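Local coordinates for 14 KDA fatty acid binding protein (Schistosoma mansoni, PDB 1VYF) that binds fatty acids such as oleic and arachidonic acid inside its beta-barrel and may transport them within the cytoplasm, at residues D19-M22 with S23-V27. Numbering follows the deposited sequence. Where two conformers were deposited one is given.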
# COMPACT_ATOMS: atom_id res chain seq x y z
N ASP A 19 -14.19 0.41 -2.24
CA ASP A 19 -14.80 1.29 -3.24
C ASP A 19 -15.08 2.70 -2.71
O ASP A 19 -14.95 3.68 -3.45
CB ASP A 19 -16.04 0.70 -3.86
CG ASP A 19 -16.47 1.47 -5.11
OD1 ASP A 19 -15.77 1.33 -6.13
OD2 ASP A 19 -17.47 2.25 -5.14
N ALA A 20 -15.45 2.82 -1.44
CA ALA A 20 -15.66 4.14 -0.82
C ALA A 20 -14.38 5.00 -0.89
O ALA A 20 -14.45 6.24 -1.01
CB ALA A 20 -16.09 3.97 0.63
N VAL A 21 -13.21 4.37 -0.82
CA VAL A 21 -11.99 5.19 -0.81
C VAL A 21 -11.55 5.55 -2.20
O VAL A 21 -11.12 6.67 -2.42
CB VAL A 21 -10.76 4.69 0.03
CG1 VAL A 21 -11.12 3.87 1.24
CG2 VAL A 21 -9.64 4.09 -0.83
N MET A 22 -11.69 4.66 -3.17
CA MET A 22 -11.27 5.11 -4.50
C MET A 22 -12.24 6.04 -5.14
O MET A 22 -11.85 6.78 -6.01
CB MET A 22 -10.77 4.04 -5.45
CG MET A 22 -11.07 2.73 -5.10
SD MET A 22 -12.62 2.55 -5.72
CE MET A 22 -12.28 0.68 -6.28
N SER A 23 -13.50 5.89 -4.78
CA SER A 23 -14.55 6.76 -5.25
C SER A 23 -14.22 8.17 -4.78
O SER A 23 -14.26 9.14 -5.56
CB SER A 23 -15.90 6.29 -4.70
OG SER A 23 -16.94 7.00 -5.35
N LYS A 24 -13.88 8.28 -3.50
CA LYS A 24 -13.48 9.54 -2.88
C LYS A 24 -12.22 10.16 -3.51
O LYS A 24 -12.14 11.37 -3.68
CB LYS A 24 -13.29 9.35 -1.37
CG LYS A 24 -12.90 10.61 -0.62
CD LYS A 24 -13.13 10.47 0.87
CE LYS A 24 -12.86 11.78 1.61
NZ LYS A 24 -14.03 12.69 1.55
N LEU A 25 -11.26 9.31 -3.89
CA LEU A 25 -10.02 9.73 -4.55
C LEU A 25 -10.19 10.20 -5.98
O LEU A 25 -9.21 10.68 -6.60
CB LEU A 25 -9.00 8.58 -4.52
CG LEU A 25 -8.44 8.24 -3.15
CD1 LEU A 25 -7.59 6.96 -3.20
CD2 LEU A 25 -7.66 9.40 -2.56
N GLY A 26 -11.37 9.98 -6.54
CA GLY A 26 -11.71 10.39 -7.88
C GLY A 26 -11.29 9.40 -8.95
O GLY A 26 -11.20 9.79 -10.13
N VAL A 27 -10.98 8.15 -8.56
CA VAL A 27 -10.53 7.14 -9.49
C VAL A 27 -11.61 6.82 -10.51
O VAL A 27 -12.79 6.72 -10.16
CB VAL A 27 -10.08 5.83 -8.77
CG1 VAL A 27 -9.62 4.77 -9.77
CG2 VAL A 27 -8.96 6.13 -7.79
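A Schellman motif closes the C-terminal end of helix 18-24, with Met22 and Val27 meeting across the turn. Val27 N donates to Met22 O at 3.0 Å, approaching almost head-on to the carbonyl (C=O...N 168°), and Gly26 N bonds back to Ser23 O at 3.2 Å. The reversal needs positive phi at Gly26 (85°), a conformation that a residue without CB adopts easily. It also brings Val27 CG2 to 3.6 Å from Met22 CB, the apolar contact that often accompanies this cap. Before the cap, i+4 hydrogen bonds of the helix run from Leu25 N to Val21 O and from Ser23 N to Asp19 O, both 3.0 Å. In the helix-turn-helix lid over the barrel mouth, Val21 and Leu25 suit the inward face because both are apolar and buried: Val21 packs on strands 115-122 and 125-133, while Leu25 touches the bound oleic acid. Val21 CG2 lies 4.2 Å from Leu25 CD1. With CG anti to its carbonyl carbon (chi1 -69°), Leu25 lies back along the preceding turn, which sets its CG 3.2 Å from Val21 O. On another face, the carboxylate of Asp19 links this helix to helix 29-35 by a salt bridge to Arg32, and takes a hydrogen bond from Asn36 just beyond that helix.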